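B- and T-lymphocyte attenuator (Mus musculus, PDB 1XAU) acts as an inhibitory receptor on lymphocytes that dampens antigen receptor signalling, and binds the herpesvirus entry mediator through its extracellular immunoglobulin domain. Local coordinates at residues V14-K19 / Y94-N99; K33-V38 / S69-R74; P64-S69 / F79-K84. One frame throughout, in Å; residues are numbered along the deposited sequence.

Near the N terminus, strand 15-16 enters contact 1, which closes a long loop with strand 92-100 and joins the two sheets of the immunoglobulin sandwich. Contacts 2 and 3 are nested inside that loop. Contact 2 closes the loop from strand 32-39 to segment 69-74. Contact 3 closes the short hairpin of strands 66-71 and 78-83. Contacts 2 and 3 cross along the chain and share Ser-69. Strand 78-83 lies between the partners of contact 2 and bonds to both through its backbone. The disulfide Cys-36 to Cys-96 ties contact 2 to contact 1, and so one sheet to the other.

Contact 1: V14-K19 / Y94-N99; sequences VQLNIK and YSCSTN
Leu-16 and Ile-18 press onto Cys-96 in the interior of the immunoglobulin sandwich. Leu-16 belongs to edge strand 15-16 of one sheet. Ile-18 lies just beyond that strand, in a loop. Cys-96 sits on strand 92-100 of the other sheet, and its disulfide partner Cys-36 lies on strand 32-39, next to strand 15-16. This is the intersheet disulfide characteristic of the fold. The sulfur of Cys-96 stands between its own backbone N and carbonyl carbon (chi1 48°), and it rises toward the opposite sheet.

The two aliphatic residues meet this sulfur at different atoms. Ile-18 brings the end of its chain, CD1, to 3.7 Å from SG of Cys-96. Leu-16 offers its CB, 4.1 Å from the same SG. Its outer branch reaches further along strand 92-100. With CG anti to the carbonyl carbon (chi1 -60°), the methyl CD1 comes down on the backbone. It lies 3.3 Å from O of Cys-96. It is also 3.5 Å from CA of Ser-97, closer than usual for two carbons. This is the tight part of the contact.

Packing is looser toward the ends. Leu-16 CD1 is 4.4 Å from CG2 of Thr-98, while Ile-18 CD1 only grazes CA of Ser-95 at 4.5 Å. The outer side of segment 14-19 is different again: Gln-15 points away from the core and is partly exposed, and Lys-19 is exposed. Thr-98 is buried, and its hydroxyl is bonded to the backbone O of Asn-46.

The two segments therefore meet through carbon and sulfur, without hydrogen bonds between them. Dispersion and exclusion of water probably hold the faces together. The disulfide ties strand 92-100 to strand 32-39, the neighbour of strand 15-16, and so probably helps keep the sheets at this distance.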
ATOM      1  N   VAL A  14      -6.732  13.244  -8.496  1.00 31.93           N
ATOM      2  CA  VAL A  14      -6.058  12.457  -7.423  1.00 28.94           C
ATOM      3  C   VAL A  14      -5.894  11.043  -7.957  1.00 26.35           C
ATOM      4  O   VAL A  14      -6.860  10.456  -8.455  1.00 24.48           O
ATOM      5  CB  VAL A  14      -6.903  12.417  -6.119  1.00 28.82           C
ATOM      6  CG1 VAL A  14      -6.345  11.385  -5.134  1.00 28.38           C
ATOM      7  CG2 VAL A  14      -6.900  13.851  -5.434  1.00 30.31           C
ATOM      8  N   GLN A  15      -4.678  10.508  -7.893  1.00 24.23           N
ATOM      9  CA  GLN A  15      -4.483   9.168  -8.414  1.00 22.78           C
ATOM     10  C   GLN A  15      -3.614   8.360  -7.460  1.00 21.56           C
ATOM     11  O   GLN A  15      -2.726   8.923  -6.847  1.00 20.43           O
ATOM     12  CB  GLN A  15      -3.696   9.207  -9.710  1.00 25.94           C
ATOM     13  CG  GLN A  15      -4.219  10.069 -10.752  1.00 29.86           C
ATOM     14  CD  GLN A  15      -3.485   9.840 -12.067  1.00 32.61           C
ATOM     15  OE1 GLN A  15      -2.272  10.143 -12.209  1.00 33.89           O
ATOM     16  NE2 GLN A  15      -4.215   9.264 -13.035  1.00 32.79           N
ATOM     17  N   LEU A  16      -3.820   7.044  -7.439  1.00 19.82           N
ATOM     18  CA  LEU A  16      -2.967   6.127  -6.622  1.00 20.67           C
ATOM     19  C   LEU A  16      -2.247   5.330  -7.718  1.00 20.74           C
ATOM     20  O   LEU A  16      -2.879   4.655  -8.557  1.00 21.92           O
ATOM     21  CB  LEU A  16      -3.881   5.243  -5.763  1.00 19.58           C
ATOM     22  CG  LEU A  16      -4.763   6.009  -4.809  1.00 19.82           C
ATOM     23  CD1 LEU A  16      -5.558   5.007  -3.941  1.00 20.62           C
ATOM     24  CD2 LEU A  16      -3.932   6.923  -3.893  1.00 19.38           C
ATOM     25  N   ASN A  17      -0.921   5.466  -7.727  1.00 21.42           N
ATOM     26  CA  ASN A  17      -0.121   4.976  -8.808  1.00 22.18           C
ATOM     27  C   ASN A  17       0.818   3.777  -8.645  1.00 23.03           C
ATOM     28  O   ASN A  17       1.948   3.796  -9.104  1.00 23.47           O
ATOM     29  CB  ASN A  17       0.632   6.177  -9.407  1.00 23.01           C
ATOM     30  CG  ASN A  17      -0.315   7.161 -10.148  1.00 24.94           C
ATOM     31  OD1 ASN A  17      -1.386   6.773 -10.596  1.00 24.16           O
ATOM     32  ND2 ASN A  17       0.104   8.423 -10.311  1.00 25.37           N
ATOM     33  N   ILE A  18       0.348   2.731  -7.985  1.00 22.20           N
ATOM     34  CA  ILE A  18       1.142   1.502  -7.919  1.00 22.51           C
ATOM     35  C   ILE A  18       1.103   1.028  -9.398  1.00 24.01           C
ATOM     36  O   ILE A  18       0.043   1.120 -10.024  1.00 23.68           O
ATOM     37  CB  ILE A  18       0.396   0.499  -7.038  1.00 22.16           C
ATOM     38  CG1 ILE A  18       0.542   0.939  -5.582  1.00 20.90           C
ATOM     39  CG2 ILE A  18       0.901  -0.976  -7.265  1.00 22.44           C
ATOM     40  CD1 ILE A  18      -0.230   0.025  -4.600  1.00 19.61           C
ATOM     41  N   LYS A  19       2.211   0.538  -9.938  1.00 25.79           N
ATOM     42  CA  LYS A  19       2.199   0.030 -11.326  1.00 28.55           C
ATOM     43  C   LYS A  19       1.403  -1.235 -11.466  1.00 28.68           C
ATOM     44  O   LYS A  19       1.425  -2.076 -10.563  1.00 28.39           O
ATOM     45  CB  LYS A  19       3.621  -0.254 -11.797  1.00 31.09           C
ATOM     46  CG  LYS A  19       4.292   0.982 -12.397  1.00 34.64           C
ATOM     47  CD  LYS A  19       5.701   0.634 -12.933  1.00 36.93           C
ATOM     48  CE  LYS A  19       5.698   0.556 -14.465  1.00 38.42           C
ATOM     49  NZ  LYS A  19       5.156   1.857 -15.110  1.00 39.95           N
ATOM     50  N   TYR A  94      -1.819  -6.659  -2.149  1.00 14.57           N
ATOM     51  CA  TYR A  94      -2.143  -5.444  -1.403  1.00 12.92           C
ATOM     52  C   TYR A  94      -2.546  -4.301  -2.375  1.00 13.43           C
ATOM     53  O   TYR A  94      -2.143  -4.293  -3.522  1.00 13.14           O
ATOM     54  CB  TYR A  94      -0.873  -5.010  -0.639  1.00 12.95           C
ATOM     55  CG  TYR A  94      -0.447  -5.998   0.442  1.00 14.13           C
ATOM     56  CD1 TYR A  94      -0.835  -5.782   1.745  1.00 14.04           C
ATOM     57  CD2 TYR A  94       0.295  -7.143   0.135  1.00 13.81           C
ATOM     58  CE1 TYR A  94      -0.482  -6.673   2.756  1.00 14.61           C
ATOM     59  CE2 TYR A  94       0.644  -8.082   1.137  1.00 14.02           C
ATOM     60  CZ  TYR A  94       0.237  -7.811   2.454  1.00 14.59           C
ATOM     61  OH  TYR A  94       0.538  -8.621   3.559  1.00 15.35           O
ATOM     62  N   SER A  95      -3.323  -3.349  -1.915  1.00 14.19           N
ATOM     63  CA  SER A  95      -3.656  -2.181  -2.785  1.00 15.12           C
ATOM     64  C   SER A  95      -3.906  -1.045  -1.817  1.00 15.79           C
ATOM     65  O   SER A  95      -4.095  -1.289  -0.606  1.00 16.51           O
ATOM     66  CB  SER A  95      -4.946  -2.437  -3.640  1.00 16.34           C
ATOM     67  OG  SER A  95      -6.083  -2.668  -2.801  1.00 18.20           O
ATOM     68  N   CYS A  96      -3.956   0.195  -2.315  1.00 17.12           N
ATOM     69  CA  CYS A  96      -4.245   1.333  -1.440  1.00 17.18           C
ATOM     70  C   CYS A  96      -5.535   2.002  -2.000  1.00 18.58           C
ATOM     71  O   CYS A  96      -5.879   1.828  -3.185  1.00 16.97           O
ATOM     72  CB  CYS A  96      -2.990   2.308  -1.359  1.00 18.50           C
ATOM     73  SG  CYS A  96      -2.319   2.673  -3.043  1.00 22.37           S
ATOM     74  N   SER A  97      -6.283   2.687  -1.151  1.00 19.46           N
ATOM     75  CA  SER A  97      -7.524   3.314  -1.648  1.00 20.45           C
ATOM     76  C   SER A  97      -7.785   4.540  -0.817  1.00 22.06           C
ATOM     77  O   SER A  97      -7.204   4.740   0.261  1.00 20.09           O
ATOM     78  CB  SER A  97      -8.765   2.401  -1.542  1.00 22.34           C
ATOM     79  OG  SER A  97      -8.825   1.866  -0.241  1.00 26.34           O
ATOM     80  N   THR A  98      -8.674   5.386  -1.321  1.00 22.96           N
ATOM     81  CA  THR A  98      -8.977   6.545  -0.549  1.00 26.58           C
ATOM     82  C   THR A  98     -10.395   6.965  -0.937  1.00 29.33           C
ATOM     83  O   THR A  98     -10.815   6.730  -2.052  1.00 28.60           O
ATOM     84  CB  THR A  98      -7.960   7.702  -0.815  1.00 26.90           C
ATOM     85  OG1 THR A  98      -8.319   8.833   0.007  1.00 28.99           O
ATOM     86  CG2 THR A  98      -8.016   8.173  -2.245  1.00 27.40           C
ATOM     87  N   ASN A  99     -11.117   7.538   0.014  1.00 33.77           N
ATOM     88  CA  ASN A  99     -12.473   8.075  -0.207  1.00 38.17           C
ATOM     89  C   ASN A  99     -12.043   9.539  -0.130  1.00 40.43           C
ATOM     90  O   ASN A  99     -11.644  10.033   0.949  1.00 40.46           O
ATOM     91  CB  ASN A  99     -13.417   7.744   0.970  1.00 40.29           C
ATOM     92  CG  ASN A  99     -13.563   6.259   1.200  1.00 42.91           C
ATOM     93  OD1 ASN A  99     -13.375   5.448   0.256  1.00 44.67           O
ATOM     94  ND2 ASN A  99     -13.927   5.863   2.444  1.00 43.83           N
TER

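Contact 2: K33-V38 / S69-R74; sequences KIECPV and SWEENR
Strands 33-38 and 69-71 run at 60° to each other, with their axes 9.1 Å apart at closest approach. Both belong to one sheet of the immunoglobulin sandwich. Strand 78-83 lies between them, so the two meet through side chains. One water also accepts bonds from NZ of Lys-33 (2.9 Å) and NH2 of Arg-74 (3.2 Å).

Lys-33, Glu-35, Glu-71 and Arg-74 form a salt-bridge network at the surface. Lys-33 extends its chain toward Glu-71, and its NZ makes a weak, charged hydrogen bond to OE2 of Glu-71 at 3.4 Å. Glu-35 and Arg-74 are also paired in the model, but their atoms lie too close for the geometry to be trusted. The carboxylate of Glu-71 lies over one face of the Arg-74 guanidinium, toward its rim. Lys-33 and Arg-74 both gather round the two carboxylates, which probably balance their charges.

Away from the charges, the contact is apolar between Val-38 and Trp-70. Their side chains cross at about a right angle, at the far end of the indole. Trp-70 also meets the ring of Phe-79 and has a cation-pi partner in Arg-44. Its CG is anti to the carbonyl carbon (chi1 -81°), and the indole reaches nearer to Val-38 than its backbone suggests. There, CG2 of Val-38 lies 3.6 Å from CH2 of Trp-70.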
ATOM      1  N   LYS A  33       9.095  -3.053   2.812  1.00 14.06           N
ATOM      2  CA  LYS A  33       8.033  -2.103   2.644  1.00 14.19           C
ATOM      3  C   LYS A  33       7.424  -2.135   1.241  1.00 14.81           C
ATOM      4  O   LYS A  33       8.090  -2.618   0.287  1.00 15.01           O
ATOM      5  CB  LYS A  33       8.533  -0.673   2.867  1.00 15.03           C
ATOM      6  CG  LYS A  33       9.698  -0.201   1.929  1.00 16.77           C
ATOM      7  CD  LYS A  33      10.122   1.268   2.230  1.00 18.74           C
ATOM      8  CE  LYS A  33      11.416   1.557   1.372  1.00 20.90           C
ATOM      9  NZ  LYS A  33      11.935   3.003   1.257  1.00 20.08           N
ATOM     10  N   ILE A  34       6.152  -1.722   1.129  1.00 14.70           N
ATOM     11  CA  ILE A  34       5.571  -1.535  -0.194  1.00 16.14           C
ATOM     12  C   ILE A  34       5.081  -0.102  -0.257  1.00 16.60           C
ATOM     13  O   ILE A  34       4.827   0.557   0.755  1.00 16.46           O
ATOM     14  CB  ILE A  34       4.473  -2.515  -0.527  1.00 17.80           C
ATOM     15  CG1 ILE A  34       3.400  -2.457   0.495  1.00 18.57           C
ATOM     16  CG2 ILE A  34       5.117  -3.936  -0.652  1.00 18.45           C
ATOM     17  CD1 ILE A  34       2.268  -3.534   0.195  1.00 21.18           C
ATOM     18  N   GLU A  35       5.004   0.399  -1.472  1.00 17.24           N
ATOM     19  CA  GLU A  35       4.748   1.815  -1.645  1.00 17.30           C
ATOM     20  C   GLU A  35       3.574   2.094  -2.534  1.00 18.26           C
ATOM     21  O   GLU A  35       3.403   1.430  -3.550  1.00 17.39           O
ATOM     22  CB  GLU A  35       5.967   2.404  -2.346  1.00 19.50           C
ATOM     23  CG  GLU A  35       7.260   2.278  -1.530  1.00 22.68           C
ATOM     24  CD  GLU A  35       8.420   2.984  -2.182  1.00 25.62           C
ATOM     25  OE1 GLU A  35       8.359   3.419  -3.385  1.00 26.66           O
ATOM     26  OE2 GLU A  35       9.412   3.122  -1.469  1.00 27.31           O
ATOM     27  N   CYS A  36       2.904   3.197  -2.227  1.00 17.21           N
ATOM     28  CA  CYS A  36       1.754   3.635  -3.045  1.00 18.79           C
ATOM     29  C   CYS A  36       1.988   5.089  -3.430  1.00 18.79           C
ATOM     30  O   CYS A  36       1.738   5.968  -2.619  1.00 18.73           O
ATOM     31  CB  CYS A  36       0.510   3.452  -2.190  1.00 19.81           C
ATOM     32  SG  CYS A  36      -1.056   4.245  -2.674  1.00 24.55           S
ATOM     33  N   PRO A  37       2.537   5.359  -4.615  1.00 19.59           N
ATOM     34  CA  PRO A  37       2.769   6.767  -5.030  1.00 19.73           C
ATOM     35  C   PRO A  37       1.378   7.466  -5.115  1.00 20.10           C
ATOM     36  O   PRO A  37       0.408   6.872  -5.602  1.00 20.06           O
ATOM     37  CB  PRO A  37       3.386   6.617  -6.406  1.00 21.67           C
ATOM     38  CG  PRO A  37       4.073   5.360  -6.371  1.00 21.72           C
ATOM     39  CD  PRO A  37       3.067   4.440  -5.654  1.00 20.88           C
ATOM     40  N   VAL A  38       1.262   8.696  -4.651  1.00 20.13           N
ATOM     41  CA  VAL A  38      -0.021   9.401  -4.661  1.00 20.92           C
ATOM     42  C   VAL A  38       0.098  10.755  -5.318  1.00 22.57           C
ATOM     43  O   VAL A  38       0.912  11.610  -4.847  1.00 23.00           O
ATOM     44  CB  VAL A  38      -0.557   9.636  -3.209  1.00 21.28           C
ATOM     45  CG1 VAL A  38      -1.964  10.241  -3.222  1.00 20.87           C
ATOM     46  CG2 VAL A  38      -0.575   8.249  -2.423  1.00 20.88           C
ATOM     47  N   SER A  69       3.576   5.206   6.745  1.00 18.16           N
ATOM     48  CA  SER A  69       4.242   6.525   6.803  1.00 19.15           C
ATOM     49  C   SER A  69       4.089   7.173   5.424  1.00 20.64           C
ATOM     50  O   SER A  69       3.730   6.528   4.399  1.00 18.94           O
ATOM     51  CB  SER A  69       5.750   6.415   7.108  1.00 18.70           C
ATOM     52  OG  SER A  69       6.537   6.000   6.006  1.00 19.56           O
ATOM     53  N   TRP A  70       4.410   8.463   5.387  1.00 20.88           N
ATOM     54  CA  TRP A  70       4.408   9.183   4.129  1.00 23.60           C
ATOM     55  C   TRP A  70       5.861   9.580   3.841  1.00 26.63           C
ATOM     56  O   TRP A  70       6.592   9.986   4.739  1.00 26.61           O
ATOM     57  CB  TRP A  70       3.496  10.425   4.181  1.00 22.67           C
ATOM     58  CG  TRP A  70       2.104  10.126   3.992  1.00 21.75           C
ATOM     59  CD1 TRP A  70       1.194   9.873   4.956  1.00 22.18           C
ATOM     60  CD2 TRP A  70       1.401  10.134   2.748  1.00 21.64           C
ATOM     61  NE1 TRP A  70      -0.059   9.753   4.396  1.00 22.62           N
ATOM     62  CE2 TRP A  70       0.046   9.906   3.037  1.00 21.34           C
ATOM     63  CE3 TRP A  70       1.790  10.328   1.419  1.00 20.15           C
ATOM     64  CZ2 TRP A  70      -0.945   9.870   2.044  1.00 22.86           C
ATOM     65  CZ3 TRP A  70       0.788  10.280   0.403  1.00 20.40           C
ATOM     66  CH2 TRP A  70      -0.545  10.059   0.724  1.00 20.98           C
ATOM     67  N   GLU A  71       6.310   9.415   2.601  1.00 29.81           N
ATOM     68  CA  GLU A  71       7.652   9.833   2.244  1.00 34.25           C
ATOM     69  C   GLU A  71       7.514  10.957   1.217  1.00 37.03           C
ATOM     70  O   GLU A  71       6.731  10.845   0.257  1.00 35.68           O
ATOM     71  CB  GLU A  71       8.446   8.690   1.624  1.00 35.38           C
ATOM     72  CG  GLU A  71       8.601   7.485   2.491  1.00 38.91           C
ATOM     73  CD  GLU A  71       9.548   6.439   1.857  1.00 41.00           C
ATOM     74  OE1 GLU A  71      10.128   6.729   0.767  1.00 43.52           O
ATOM     75  OE2 GLU A  71       9.715   5.328   2.450  1.00 42.35           O
ATOM     76  N   GLU A  72       8.264  12.042   1.468  1.00 40.87           N
ATOM     77  CA  GLU A  72       8.312  13.229   0.607  1.00 45.03           C
ATOM     78  C   GLU A  72       9.707  13.352  -0.016  1.00 46.47           C
ATOM     79  O   GLU A  72       9.974  14.260  -0.799  1.00 47.39           O
ATOM     80  CB  GLU A  72       7.957  14.503   1.406  1.00 46.51           C
ATOM     81  CG  GLU A  72       6.464  14.527   1.852  1.00 49.07           C
ATOM     82  CD  GLU A  72       6.226  14.023   3.289  1.00 50.24           C
ATOM     83  OE1 GLU A  72       7.110  13.319   3.853  1.00 51.58           O
ATOM     84  OE2 GLU A  72       5.134  14.320   3.857  1.00 51.28           O
ATOM     85  N   ASN A  73      10.590  12.424   0.337  1.00 48.37           N
ATOM     86  CA  ASN A  73      11.964  12.378  -0.217  1.00 49.90           C
ATOM     87  C   ASN A  73      11.896  11.966  -1.699  1.00 50.21           C
ATOM     88  O   ASN A  73      12.819  11.311  -2.194  1.00 50.59           O
ATOM     89  CB  ASN A  73      12.807  11.319   0.511  1.00 50.57           C
ATOM     90  CG  ASN A  73      12.260   9.912   0.298  1.00 51.55           C
ATOM     91  OD1 ASN A  73      11.260   9.729  -0.423  1.00 52.50           O
ATOM     92  ND2 ASN A  73      12.902   8.913   0.905  1.00 51.93           N
ATOM     93  N   ARG A  74      10.805  12.310  -2.395  1.00 50.27           N
ATOM     94  CA  ARG A  74      10.667  11.925  -3.803  1.00 50.05           C
ATOM     95  C   ARG A  74       9.960  12.958  -4.666  1.00 48.99           C
ATOM     96  O   ARG A  74       9.530  14.005  -4.193  1.00 49.21           O
ATOM     97  CB  ARG A  74       9.904  10.610  -3.932  1.00 51.45           C
ATOM     98  CG  ARG A  74      10.378   9.541  -3.020  1.00 53.40           C
ATOM     99  CD  ARG A  74       9.748   8.233  -3.371  1.00 55.22           C
ATOM    100  NE  ARG A  74      10.403   7.163  -2.629  1.00 57.13           N
ATOM    101  CZ  ARG A  74       9.802   6.048  -2.221  1.00 57.73           C
ATOM    102  NH1 ARG A  74       8.521   5.834  -2.481  1.00 58.35           N
ATOM    103  NH2 ARG A  74      10.490   5.142  -1.545  1.00 58.33           N
TER
HETATM  104  O   HOH W   1      13.410   3.995  -1.005  1.00 68.84           O

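Contact 3: P64-S69 / F79-K84; sequences PQLYTS and FVLHFK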
ATOM      1  N   PRO A  64       1.666  -3.776  16.144  1.00 18.84           N
ATOM      2  CA  PRO A  64       3.095  -3.616  16.516  1.00 19.92           C
ATOM      3  C   PRO A  64       4.159  -3.930  15.501  1.00 19.72           C
ATOM      4  O   PRO A  64       5.278  -3.504  15.660  1.00 20.80           O
ATOM      5  CB  PRO A  64       3.228  -4.472  17.799  1.00 19.37           C
ATOM      6  CG  PRO A  64       2.403  -5.687  17.473  1.00 21.38           C
ATOM      7  CD  PRO A  64       1.109  -5.036  16.727  1.00 19.61           C
ATOM      8  N   GLN A  65       3.823  -4.634  14.449  1.00 19.14           N
ATOM      9  CA  GLN A  65       4.816  -4.988  13.437  1.00 19.17           C
ATOM     10  C   GLN A  65       4.382  -4.539  12.033  1.00 17.51           C
ATOM     11  O   GLN A  65       4.908  -5.057  11.057  1.00 16.59           O
ATOM     12  CB  GLN A  65       4.965  -6.505  13.494  1.00 18.61           C
ATOM     13  CG  GLN A  65       5.485  -6.948  14.870  1.00 22.14           C
ATOM     14  CD  GLN A  65       5.793  -8.444  14.873  1.00 23.34           C
ATOM     15  OE1 GLN A  65       4.996  -9.238  14.390  1.00 25.67           O
ATOM     16  NE2 GLN A  65       6.945  -8.821  15.419  1.00 25.60           N
ATOM     17  N   LEU A  66       3.438  -3.609  11.938  1.00 16.81           N
ATOM     18  CA  LEU A  66       2.935  -3.197  10.607  1.00 16.71           C
ATOM     19  C   LEU A  66       2.462  -1.763  10.809  1.00 17.16           C
ATOM     20  O   LEU A  66       1.522  -1.525  11.642  1.00 17.64           O
ATOM     21  CB  LEU A  66       1.718  -4.013  10.205  1.00 17.52           C
ATOM     22  CG  LEU A  66       1.293  -3.904   8.754  1.00 18.40           C
ATOM     23  CD1 LEU A  66       2.430  -4.245   7.858  1.00 18.17           C
ATOM     24  CD2 LEU A  66       0.031  -4.868   8.513  1.00 19.24           C
ATOM     25  N   TYR A  67       3.039  -0.819  10.066  1.00 16.96           N
ATOM     26  CA  TYR A  67       2.671   0.582  10.266  1.00 15.74           C
ATOM     27  C   TYR A  67       2.837   1.324   8.968  1.00 16.37           C
ATOM     28  O   TYR A  67       3.411   0.794   8.022  1.00 14.72           O
ATOM     29  CB  TYR A  67       3.506   1.243  11.414  1.00 16.18           C
ATOM     30  CG  TYR A  67       4.985   1.336  11.091  1.00 16.54           C
ATOM     31  CD1 TYR A  67       5.497   2.496  10.494  1.00 15.26           C
ATOM     32  CD2 TYR A  67       5.868   0.315  11.415  1.00 17.60           C
ATOM     33  CE1 TYR A  67       6.841   2.638  10.232  1.00 17.40           C
ATOM     34  CE2 TYR A  67       7.276   0.447  11.162  1.00 17.87           C
ATOM     35  CZ  TYR A  67       7.743   1.591  10.576  1.00 18.79           C
ATOM     36  OH  TYR A  67       9.114   1.682  10.269  1.00 18.98           O
ATOM     37  N   THR A  68       2.367   2.581   8.930  1.00 15.75           N
ATOM     38  CA  THR A  68       2.426   3.331   7.689  1.00 16.65           C
ATOM     39  C   THR A  68       3.163   4.636   7.864  1.00 18.29           C
ATOM     40  O   THR A  68       3.411   5.121   9.020  1.00 17.99           O
ATOM     41  CB  THR A  68       1.009   3.653   7.143  1.00 15.44           C
ATOM     42  OG1 THR A  68       0.323   4.524   8.056  1.00 16.22           O
ATOM     43  CG2 THR A  68       0.120   2.362   6.996  1.00 13.52           C
ATOM     44  N   SER A  69       3.576   5.206   6.745  1.00 18.16           N
ATOM     45  CA  SER A  69       4.242   6.525   6.803  1.00 19.15           C
ATOM     46  C   SER A  69       4.089   7.173   5.424  1.00 20.64           C
ATOM     47  O   SER A  69       3.730   6.528   4.399  1.00 18.94           O
ATOM     48  CB  SER A  69       5.750   6.415   7.108  1.00 18.70           C
ATOM     49  OG  SER A  69       6.537   6.000   6.006  1.00 19.56           O
ATOM     50  N   PHE A  79       2.909   6.898  -0.119  1.00 17.61           N
ATOM     51  CA  PHE A  79       2.332   6.357   1.116  1.00 16.68           C
ATOM     52  C   PHE A  79       2.920   4.956   1.243  1.00 17.19           C
ATOM     53  O   PHE A  79       2.884   4.193   0.303  1.00 17.92           O
ATOM     54  CB  PHE A  79       0.800   6.296   1.004  1.00 15.35           C
ATOM     55  CG  PHE A  79       0.150   5.854   2.210  1.00 15.88           C
ATOM     56  CD1 PHE A  79       0.431   6.460   3.427  1.00 16.91           C
ATOM     57  CD2 PHE A  79      -0.822   4.826   2.140  1.00 15.97           C
ATOM     58  CE1 PHE A  79      -0.247   6.045   4.607  1.00 16.74           C
ATOM     59  CE2 PHE A  79      -1.521   4.394   3.305  1.00 16.51           C
ATOM     60  CZ  PHE A  79      -1.215   5.001   4.538  1.00 18.45           C
ATOM     61  N   VAL A  80       3.486   4.633   2.389  1.00 15.31           N
ATOM     62  CA  VAL A  80       4.206   3.401   2.553  1.00 15.63           C
ATOM     63  C   VAL A  80       3.664   2.494   3.641  1.00 14.47           C
ATOM     64  O   VAL A  80       3.226   3.000   4.673  1.00 14.81           O
ATOM     65  CB  VAL A  80       5.618   3.838   2.956  1.00 15.88           C
ATOM     66  CG1 VAL A  80       6.561   2.682   2.980  1.00 16.08           C
ATOM     67  CG2 VAL A  80       6.072   4.923   1.948  1.00 18.20           C
ATOM     68  N   LEU A  81       3.714   1.196   3.403  1.00 14.39           N
ATOM     69  CA  LEU A  81       3.326   0.172   4.381  1.00 13.16           C
ATOM     70  C   LEU A  81       4.636  -0.494   4.781  1.00 13.62           C
ATOM     71  O   LEU A  81       5.343  -1.090   3.938  1.00 15.33           O
ATOM     72  CB  LEU A  81       2.328  -0.813   3.742  1.00 12.93           C
ATOM     73  CG  LEU A  81       1.965  -1.959   4.702  1.00 13.56           C
ATOM     74  CD1 LEU A  81       1.101  -1.358   5.875  1.00 14.41           C
ATOM     75  CD2 LEU A  81       1.181  -3.043   3.924  1.00 13.91           C
ATOM     76  N   HIS A  82       4.942  -0.496   6.079  1.00 13.25           N
ATOM     77  CA  HIS A  82       6.219  -1.063   6.581  1.00 13.48           C
ATOM     78  C   HIS A  82       5.969  -2.319   7.397  1.00 14.17           C
ATOM     79  O   HIS A  82       5.190  -2.279   8.361  1.00 14.40           O
ATOM     80  CB  HIS A  82       6.862  -0.097   7.539  1.00 15.24           C
ATOM     81  CG  HIS A  82       7.156   1.239   6.946  1.00 16.18           C
ATOM     82  ND1 HIS A  82       8.376   1.551   6.407  1.00 17.81           N
ATOM     83  CD2 HIS A  82       6.411   2.367   6.890  1.00 17.66           C
ATOM     84  CE1 HIS A  82       8.371   2.828   6.035  1.00 17.59           C
ATOM     85  NE2 HIS A  82       7.197   3.347   6.320  1.00 17.65           N
ATOM     86  N   PHE A  83       6.606  -3.411   7.042  1.00 12.87           N
ATOM     87  CA  PHE A  83       6.479  -4.653   7.784  1.00 14.52           C
ATOM     88  C   PHE A  83       7.773  -4.753   8.633  1.00 15.26           C
ATOM     89  O   PHE A  83       8.909  -4.787   8.074  1.00 16.16           O
ATOM     90  CB  PHE A  83       6.476  -5.854   6.823  1.00 13.67           C
ATOM     91  CG  PHE A  83       5.330  -5.858   5.846  1.00 15.62           C
ATOM     92  CD1 PHE A  83       4.233  -6.686   6.100  1.00 15.22           C
ATOM     93  CD2 PHE A  83       5.347  -5.066   4.706  1.00 16.16           C
ATOM     94  CE1 PHE A  83       3.139  -6.721   5.185  1.00 16.70           C
ATOM     95  CE2 PHE A  83       4.241  -5.076   3.781  1.00 17.25           C
ATOM     96  CZ  PHE A  83       3.139  -5.932   4.055  1.00 16.62           C
ATOM     97  N   LYS A  84       7.615  -4.864   9.949  1.00 16.38           N
ATOM     98  CA  LYS A  84       8.734  -4.854  10.885  1.00 17.93           C
ATOM     99  C   LYS A  84       8.582  -5.970  11.904  1.00 18.22           C
ATOM    100  O   LYS A  84       8.109  -5.726  13.034  1.00 17.38           O
ATOM    101  CB  LYS A  84       8.730  -3.503  11.628  1.00 20.01           C
ATOM    102  CG  LYS A  84       9.941  -3.284  12.580  1.00 22.46           C
ATOM    103  CD  LYS A  84       9.998  -1.849  13.143  1.00 26.34           C
ATOM    104  CE  LYS A  84      11.053  -1.770  14.331  1.00 28.09           C
ATOM    105  NZ  LYS A  84      11.704  -0.363  14.489  1.00 31.30           N
TER
HETATM  106  O   HOH W   2      10.046   2.241  13.452  1.00 40.40           O
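Tyr-67 and His-82 lay their side chains against each other on one face of an antiparallel hairpin. Strands 66-69 and 79-83 run at 156°, and Tyr-67 and His-82 form a hydrogen-bonded pair. Tyr-67 has CG between its backbone N and carbonyl carbon (chi1 65°), which swings the phenol across the neighbouring strand. Its ring is nearly parallel to the imidazole but slid aside, with centroids 4.5 Å apart. The overlap is therefore slight. Instead, CB of His-82 sits over the tyrosine face, 3.7 Å from the ring centroid, in a CH-pi contact.

The imidazole is held at its edge too. Its NE2 is 2.8 Å from OG of Ser-69 in a hydrogen bond that either group could donate. Val-80 CG1 lies against the face opposite Tyr-67, so the imidazole has neighbours on both faces, each toward its rim. The methylene CD of Lys-84 approaches the tyrosine at its edge.

Leu-66 works on the other face of the sheet. With CG anti to the backbone N (chi1 -167°), it runs alongside Phe-83 and places CD1 over that ring, 3.8 Å from the centroid. The same methyl is 3.7 Å from CD1 of Leu-81. Nearby, CZ of Phe-79 touches CB of Thr-68 at 3.7 Å, and Phe-79 also meets the ring of Trp-49 from the other sheet.

Backbone bonds join the strands, among them His-82 N to Tyr-67 O at 2.8 Å. Leu-66, Leu-81 and Phe-83 pack as an apolar cluster on the inward face. On the other, Tyr-67, Ser-69 and His-82 combine ring packing with a polar bond that helps fix the imidazole's rotation.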